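PDB 2Q7F: TPR repeat-containing protein YrrB from Bacillus subtilis, which may mediate complex formation among RNA sulfuration components, RNA processing components and aminoacyl-tRNA synthetases. Local coordinates for residues A[68-80]-A[92-104]. Numbering follows the deposited sequence.
Sequences SSVNELERALAFY and TAYYGAGNVYVVK
Tyr80 lays one ring face on the backbone of helix 91-103, with Gly96 C 3.4 Å from CE2 and the peptide N of Ala97 beside it, both over the outer part of the ring. With CG turned away from its carbonyl carbon (chi1 -68°), the ring enters a hole among Ala93, Gly96, Ala97 and Val100. Glycine suits position 96 because any CB would collide with the ring; Ala93 and Ala97 add only methyls. Val100 is the reciprocal knob: CG1 meets Leu73 CG and Leu77 CD1, each at 3.8 Å, while CG2 turns toward the ring edge and Ser68. Leu77 CD2 reaches Ala97 CB (3.8 Å). A water donates to Tyr80 OH and Gly96 O and also bonds Ser68 OG, itself hydrogen-bonded to Ala64 O. Near the surface the bent chains of Glu74 and Lys104 meet at about a right angle in a salt bridge (OE1 to NZ 2.5 Å). A leucine in place of Tyr80 would probably leave the Gly96 backbone poorly covered and deprive the water and Asn65 of their hydroxyl partner. Segment 73-80 (TPR 2) thus packs antiparallel (158°) on segment 92-103 (TPR 3), knobs-into-holes: apolar side chains carry the approach, while water and Asn65 satisfy the buried Tyr80 hydroxyl.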
ATOM      1  N   SER A  68       0.644   9.491  17.051  1.00 49.30           N
ATOM      2  CA  SER A  68      -0.102   8.992  15.883  1.00 49.78           C
ATOM      3  C   SER A  68      -1.301   8.160  16.301  1.00 50.04           C
ATOM      4  O   SER A  68      -2.383   8.304  15.730  1.00 50.13           O
ATOM      5  CB  SER A  68       0.775   8.097  15.001  1.00 49.62           C
ATOM      6  OG  SER A  68       1.856   8.793  14.442  1.00 49.76           O
ATOM      7  N   SER A  69      -1.089   7.276  17.283  1.00 50.01           N
ATOM      8  CA  SER A  69      -2.092   6.296  17.681  1.00 50.35           C
ATOM      9  C   SER A  69      -3.172   6.938  18.536  1.00 50.65           C
ATOM     10  O   SER A  69      -4.185   6.317  18.865  1.00 51.29           O
ATOM     11  CB  SER A  69      -1.441   5.126  18.435  1.00 50.36           C
ATOM     12  OG  SER A  69      -1.091   5.461  19.774  1.00 50.07           O
ATOM     13  N   VAL A  70      -2.952   8.192  18.884  1.00 50.71           N
ATOM     14  CA  VAL A  70      -3.812   8.903  19.806  1.00 50.74           C
ATOM     15  C   VAL A  70      -4.474  10.092  19.093  1.00 51.02           C
ATOM     16  O   VAL A  70      -5.071  10.967  19.735  1.00 51.14           O
ATOM     17  CB  VAL A  70      -2.993   9.269  21.088  1.00 50.66           C
ATOM     18  CG1 VAL A  70      -3.146  10.715  21.502  1.00 50.32           C
ATOM     19  CG2 VAL A  70      -3.305   8.295  22.229  1.00 50.16           C
ATOM     20  N   ASN A  71      -4.369  10.096  17.760  1.00 50.84           N
ATOM     21  CA  ASN A  71      -4.968  11.126  16.906  1.00 51.11           C
ATOM     22  C   ASN A  71      -4.355  12.522  16.985  1.00 51.01           C
ATOM     23  O   ASN A  71      -5.000  13.495  16.594  1.00 51.28           O
ATOM     24  CB  ASN A  71      -6.481  11.237  17.140  1.00 51.13           C
ATOM     25  CG  ASN A  71      -7.207  11.840  15.950  1.00 52.01           C
ATOM     26  OD1 ASN A  71      -7.880  12.871  16.063  1.00 53.89           O
ATOM     27  ND2 ASN A  71      -7.059  11.211  14.796  1.00 52.16           N
ATOM     28  N   GLU A  72      -3.136  12.633  17.505  1.00 50.58           N
ATOM     29  CA  GLU A  72      -2.399  13.898  17.477  1.00 50.61           C
ATOM     30  C   GLU A  72      -1.394  13.888  16.328  1.00 49.41           C
ATOM     31  O   GLU A  72      -0.178  13.964  16.523  1.00 49.19           O
ATOM     32  CB  GLU A  72      -1.743  14.209  18.827  1.00 50.48           C
ATOM     33  CG  GLU A  72      -2.735  14.722  19.873  1.00 52.13           C
ATOM     34  CD  GLU A  72      -2.140  14.814  21.271  1.00 53.22           C
ATOM     35  OE1 GLU A  72      -2.540  13.998  22.130  1.00 57.36           O
ATOM     36  OE2 GLU A  72      -1.266  15.686  21.524  1.00 56.64           O
ATOM     37  N   LEU A  73      -1.947  13.811  15.120  1.00 48.61           N
ATOM     38  CA  LEU A  73      -1.202  13.706  13.876  1.00 47.58           C
ATOM     39  C   LEU A  73      -0.209  14.838  13.603  1.00 47.10           C
ATOM     40  O   LEU A  73       0.938  14.567  13.225  1.00 46.78           O
ATOM     41  CB  LEU A  73      -2.175  13.523  12.702  1.00 47.50           C
ATOM     42  CG  LEU A  73      -2.517  12.082  12.265  1.00 47.65           C
ATOM     43  CD1 LEU A  73      -2.462  11.063  13.402  1.00 47.73           C
ATOM     44  CD2 LEU A  73      -3.864  12.007  11.546  1.00 47.32           C
ATOM     45  N   GLU A  74      -0.634  16.092  13.788  1.00 46.29           N
ATOM     46  CA  GLU A  74       0.251  17.239  13.529  1.00 45.49           C
ATOM     47  C   GLU A  74       1.432  17.255  14.493  1.00 45.27           C
ATOM     48  O   GLU A  74       2.581  17.487  14.087  1.00 45.21           O
ATOM     49  CB  GLU A  74      -0.499  18.568  13.614  1.00 45.20           C
ATOM     50  CG  GLU A  74      -1.625  18.733  12.597  1.00 44.89           C
ATOM     51  CD  GLU A  74      -2.798  17.822  12.888  1.00 43.83           C
ATOM     52  OE1 GLU A  74      -3.396  17.290  11.939  1.00 44.58           O
ATOM     53  OE2 GLU A  74      -3.117  17.623  14.071  1.00 44.15           O
ATOM     54  N   ARG A  75       1.138  17.015  15.768  1.00 44.53           N
ATOM     55  CA  ARG A  75       2.169  16.982  16.775  1.00 44.14           C
ATOM     56  C   ARG A  75       3.127  15.806  16.532  1.00 43.83           C
ATOM     57  O   ARG A  75       4.333  15.951  16.700  1.00 43.89           O
ATOM     58  CB  ARG A  75       1.549  16.940  18.163  1.00 44.18           C
ATOM     59  CG  ARG A  75       2.471  17.409  19.274  1.00 43.50           C
ATOM     60  CD  ARG A  75       1.716  17.421  20.591  1.00 43.31           C
ATOM     61  NE  ARG A  75       2.587  17.718  21.725  1.00 43.38           N
ATOM     62  CZ  ARG A  75       2.475  17.172  22.933  1.00 42.71           C
ATOM     63  NH1 ARG A  75       1.527  16.274  23.168  1.00 42.97           N
ATOM     64  NH2 ARG A  75       3.322  17.518  23.905  1.00 40.56           N
ATOM     65  N   ALA A  76       2.595  14.662  16.107  1.00 43.48           N
ATOM     66  CA  ALA A  76       3.439  13.538  15.675  1.00 43.35           C
ATOM     67  C   ALA A  76       4.474  13.995  14.632  1.00 43.32           C
ATOM     68  O   ALA A  76       5.683  13.667  14.742  1.00 43.59           O
ATOM     69  CB  ALA A  76       2.585  12.380  15.132  1.00 42.85           C
ATOM     70  N   LEU A  77       3.999  14.766  13.648  1.00 42.78           N
ATOM     71  CA  LEU A  77       4.847  15.326  12.591  1.00 42.50           C
ATOM     72  C   LEU A  77       5.921  16.252  13.113  1.00 42.23           C
ATOM     73  O   LEU A  77       7.018  16.293  12.562  1.00 42.16           O
ATOM     74  CB  LEU A  77       4.017  16.064  11.533  1.00 42.39           C
ATOM     75  CG  LEU A  77       3.274  15.168  10.530  1.00 42.68           C
ATOM     76  CD1 LEU A  77       2.279  15.964   9.685  1.00 40.20           C
ATOM     77  CD2 LEU A  77       4.222  14.325   9.648  1.00 40.51           C
ATOM     78  N   ALA A  78       5.607  16.997  14.166  1.00 41.97           N
ATOM     79  CA  ALA A  78       6.590  17.876  14.774  1.00 41.88           C
ATOM     80  C   ALA A  78       7.675  17.066  15.476  1.00 42.17           C
ATOM     81  O   ALA A  78       8.836  17.446  15.464  1.00 42.23           O
ATOM     82  CB  ALA A  78       5.936  18.837  15.710  1.00 41.39           C
ATOM     83  N   PHE A  79       7.308  15.934  16.060  1.00 42.80           N
ATOM     84  CA  PHE A  79       8.306  15.089  16.715  1.00 43.55           C
ATOM     85  C   PHE A  79       9.181  14.311  15.729  1.00 43.96           C
ATOM     86  O   PHE A  79      10.386  14.217  15.936  1.00 43.96           O
ATOM     87  CB  PHE A  79       7.665  14.178  17.756  1.00 43.46           C
ATOM     88  CG  PHE A  79       7.409  14.860  19.066  1.00 44.13           C
ATOM     89  CD1 PHE A  79       8.416  14.958  20.022  1.00 43.41           C
ATOM     90  CD2 PHE A  79       6.177  15.429  19.339  1.00 44.35           C
ATOM     91  CE1 PHE A  79       8.195  15.597  21.225  1.00 42.26           C
ATOM     92  CE2 PHE A  79       5.946  16.072  20.553  1.00 44.54           C
ATOM     93  CZ  PHE A  79       6.968  16.149  21.500  1.00 42.99           C
ATOM     94  N   TYR A  80       8.576  13.778  14.654  1.00 44.20           N
ATOM     95  CA  TYR A  80       9.339  13.148  13.560  1.00 43.87           C
ATOM     96  C   TYR A  80      10.298  14.159  12.968  1.00 44.18           C
ATOM     97  O   TYR A  80      11.443  13.826  12.662  1.00 44.36           O
ATOM     98  CB  TYR A  80       8.434  12.607  12.448  1.00 43.16           C
ATOM     99  CG  TYR A  80       7.577  11.428  12.835  1.00 43.30           C
ATOM    100  CD1 TYR A  80       8.150  10.253  13.385  1.00 42.47           C
ATOM    101  CD2 TYR A  80       6.189  11.463  12.647  1.00 41.61           C
ATOM    102  CE1 TYR A  80       7.350   9.162  13.744  1.00 39.80           C
ATOM    103  CE2 TYR A  80       5.383  10.372  13.006  1.00 40.23           C
ATOM    104  CZ  TYR A  80       5.970   9.237  13.547  1.00 41.34           C
ATOM    105  OH  TYR A  80       5.169   8.171  13.893  1.00 42.95           O
ATOM    106  N   THR A  92      12.760   5.116  10.455  1.00 47.48           N
ATOM    107  CA  THR A  92      11.462   4.970  11.117  1.00 46.56           C
ATOM    108  C   THR A  92      10.747   6.324  11.262  1.00 46.46           C
ATOM    109  O   THR A  92       9.529   6.385  11.284  1.00 46.22           O
ATOM    110  CB  THR A  92      11.614   4.268  12.482  1.00 46.49           C
ATOM    111  OG1 THR A  92      12.670   4.891  13.224  1.00 46.15           O
ATOM    112  CG2 THR A  92      11.949   2.779  12.302  1.00 45.18           C
ATOM    113  N   ALA A  93      11.508   7.410  11.337  1.00 46.33           N
ATOM    114  CA  ALA A  93      10.917   8.744  11.345  1.00 46.23           C
ATOM    115  C   ALA A  93      10.310   9.106   9.987  1.00 46.27           C
ATOM    116  O   ALA A  93       9.219   9.687   9.930  1.00 46.42           O
ATOM    117  CB  ALA A  93      11.928   9.778  11.779  1.00 46.13           C
ATOM    118  N   TYR A  94      10.993   8.747   8.897  1.00 45.97           N
ATOM    119  CA  TYR A  94      10.432   8.927   7.554  1.00 45.59           C
ATOM    120  C   TYR A  94       9.180   8.073   7.375  1.00 45.97           C
ATOM    121  O   TYR A  94       8.165   8.539   6.822  1.00 46.17           O
ATOM    122  CB  TYR A  94      11.457   8.590   6.471  1.00 44.95           C
ATOM    123  CG  TYR A  94      12.588   9.581   6.382  1.00 44.32           C
ATOM    124  CD1 TYR A  94      12.326  10.948   6.211  1.00 43.33           C
ATOM    125  CD2 TYR A  94      13.924   9.159   6.451  1.00 42.83           C
ATOM    126  CE1 TYR A  94      13.356  11.864   6.125  1.00 42.38           C
ATOM    127  CE2 TYR A  94      14.972  10.076   6.370  1.00 41.73           C
ATOM    128  CZ  TYR A  94      14.677  11.430   6.209  1.00 43.00           C
ATOM    129  OH  TYR A  94      15.689  12.366   6.138  1.00 43.27           O
ATOM    130  N   TYR A  95       9.258   6.830   7.852  1.00 45.94           N
ATOM    131  CA  TYR A  95       8.137   5.900   7.779  1.00 45.97           C
ATOM    132  C   TYR A  95       6.935   6.356   8.618  1.00 46.21           C
ATOM    133  O   TYR A  95       5.793   6.308   8.157  1.00 46.26           O
ATOM    134  CB  TYR A  95       8.580   4.505   8.198  1.00 45.85           C
ATOM    135  CG  TYR A  95       7.503   3.460   8.044  1.00 46.68           C
ATOM    136  CD1 TYR A  95       7.102   3.027   6.780  1.00 47.11           C
ATOM    137  CD2 TYR A  95       6.868   2.909   9.158  1.00 46.82           C
ATOM    138  CE1 TYR A  95       6.114   2.063   6.631  1.00 46.80           C
ATOM    139  CE2 TYR A  95       5.867   1.951   9.015  1.00 46.38           C
ATOM    140  CZ  TYR A  95       5.504   1.531   7.751  1.00 46.79           C
ATOM    141  OH  TYR A  95       4.519   0.584   7.589  1.00 47.54           O
ATOM    142  N   GLY A  96       7.199   6.792   9.848  1.00 46.13           N
ATOM    143  CA  GLY A  96       6.154   7.249  10.743  1.00 46.17           C
ATOM    144  C   GLY A  96       5.458   8.462  10.171  1.00 46.63           C
ATOM    145  O   GLY A  96       4.236   8.506  10.146  1.00 46.96           O
ATOM    146  N   ALA A  97       6.232   9.438   9.696  1.00 46.61           N
ATOM    147  CA  ALA A  97       5.663  10.641   9.078  1.00 46.82           C
ATOM    148  C   ALA A  97       4.855  10.301   7.833  1.00 47.25           C
ATOM    149  O   ALA A  97       3.841  10.937   7.561  1.00 47.16           O
ATOM    150  CB  ALA A  97       6.756  11.647   8.732  1.00 46.38           C
ATOM    151  N   GLY A  98       5.323   9.298   7.086  1.00 47.80           N
ATOM    152  CA  GLY A  98       4.671   8.852   5.851  1.00 48.14           C
ATOM    153  C   GLY A  98       3.265   8.355   6.096  1.00 48.63           C
ATOM    154  O   GLY A  98       2.331   8.736   5.379  1.00 48.27           O
ATOM    155  N   ASN A  99       3.114   7.521   7.129  1.00 48.94           N
ATOM    156  CA  ASN A  99       1.806   7.026   7.533  1.00 49.44           C
ATOM    157  C   ASN A  99       0.832   8.154   7.905  1.00 49.64           C
ATOM    158  O   ASN A  99      -0.360   8.076   7.604  1.00 49.86           O
ATOM    159  CB  ASN A  99       1.937   6.009   8.660  1.00 49.44           C
ATOM    160  CG  ASN A  99       2.385   4.648   8.161  1.00 51.09           C
ATOM    161  OD1 ASN A  99       3.350   4.052   8.669  1.00 52.88           O
ATOM    162  ND2 ASN A  99       1.690   4.143   7.151  1.00 52.88           N
ATOM    163  N   VAL A 100       1.345   9.204   8.536  1.00 49.49           N
ATOM    164  CA  VAL A 100       0.517  10.354   8.884  1.00 49.89           C
ATOM    165  C   VAL A 100       0.004  11.007   7.601  1.00 50.15           C
ATOM    166  O   VAL A 100      -1.172  11.334   7.482  1.00 49.83           O
ATOM    167  CB  VAL A 100       1.296  11.375   9.758  1.00 50.02           C
ATOM    168  CG1 VAL A 100       0.476  12.655   9.993  1.00 49.04           C
ATOM    169  CG2 VAL A 100       1.686  10.737  11.089  1.00 49.10           C
ATOM    170  N   TYR A 101       0.908  11.159   6.639  1.00 50.66           N
ATOM    171  CA  TYR A 101       0.581  11.725   5.352  1.00 51.10           C
ATOM    172  C   TYR A 101      -0.445  10.872   4.622  1.00 51.19           C
ATOM    173  O   TYR A 101      -1.306  11.401   3.912  1.00 51.18           O
ATOM    174  CB  TYR A 101       1.846  11.921   4.517  1.00 51.25           C
ATOM    175  CG  TYR A 101       2.578  13.193   4.856  1.00 52.06           C
ATOM    176  CD1 TYR A 101       2.015  14.440   4.572  1.00 53.50           C
ATOM    177  CD2 TYR A 101       3.832  13.163   5.455  1.00 53.15           C
ATOM    178  CE1 TYR A 101       2.686  15.627   4.884  1.00 53.89           C
ATOM    179  CE2 TYR A 101       4.515  14.351   5.777  1.00 53.38           C
ATOM    180  CZ  TYR A 101       3.934  15.576   5.491  1.00 53.16           C
ATOM    181  OH  TYR A 101       4.595  16.751   5.803  1.00 53.01           O
ATOM    182  N   VAL A 102      -0.359   9.558   4.812  1.00 51.45           N
ATOM    183  CA  VAL A 102      -1.309   8.634   4.196  1.00 51.60           C
ATOM    184  C   VAL A 102      -2.696   8.866   4.788  1.00 51.88           C
ATOM    185  O   VAL A 102      -3.673   9.021   4.054  1.00 51.83           O
ATOM    186  CB  VAL A 102      -0.861   7.152   4.340  1.00 51.36           C
ATOM    187  CG1 VAL A 102      -2.011   6.207   4.122  1.00 50.73           C
ATOM    188  CG2 VAL A 102       0.239   6.843   3.348  1.00 51.34           C
ATOM    189  N   VAL A 103      -2.767   8.920   6.115  1.00 52.07           N
ATOM    190  CA  VAL A 103      -4.041   9.096   6.796  1.00 52.48           C
ATOM    191  C   VAL A 103      -4.697  10.392   6.327  1.00 52.96           C
ATOM    192  O   VAL A 103      -5.901  10.456   6.150  1.00 53.25           O
ATOM    193  CB  VAL A 103      -3.883   9.047   8.334  1.00 52.23           C
ATOM    194  CG1 VAL A 103      -5.202   9.360   9.035  1.00 51.78           C
ATOM    195  CG2 VAL A 103      -3.390   7.687   8.750  1.00 51.40           C
ATOM    196  N   LYS A 104      -3.883  11.406   6.081  1.00 53.59           N
ATOM    197  CA  LYS A 104      -4.385  12.709   5.665  1.00 54.11           C
ATOM    198  C   LYS A 104      -4.499  12.765   4.145  1.00 54.18           C
ATOM    199  O   LYS A 104      -4.818  13.812   3.579  1.00 54.43           O
ATOM    200  CB  LYS A 104      -3.459  13.822   6.178  1.00 54.19           C
ATOM    201  CG  LYS A 104      -3.224  13.823   7.695  1.00 54.38           C
ATOM    202  CD  LYS A 104      -2.307  14.966   8.120  1.00 55.08           C
ATOM    203  CE  LYS A 104      -3.033  16.326   8.107  1.00 57.37           C
ATOM    204  NZ  LYS A 104      -3.495  16.778   9.454  1.00 57.37           N
TER
HETATM  205  O   HOH W   1       2.627   7.566  12.135  1.00 37.52           O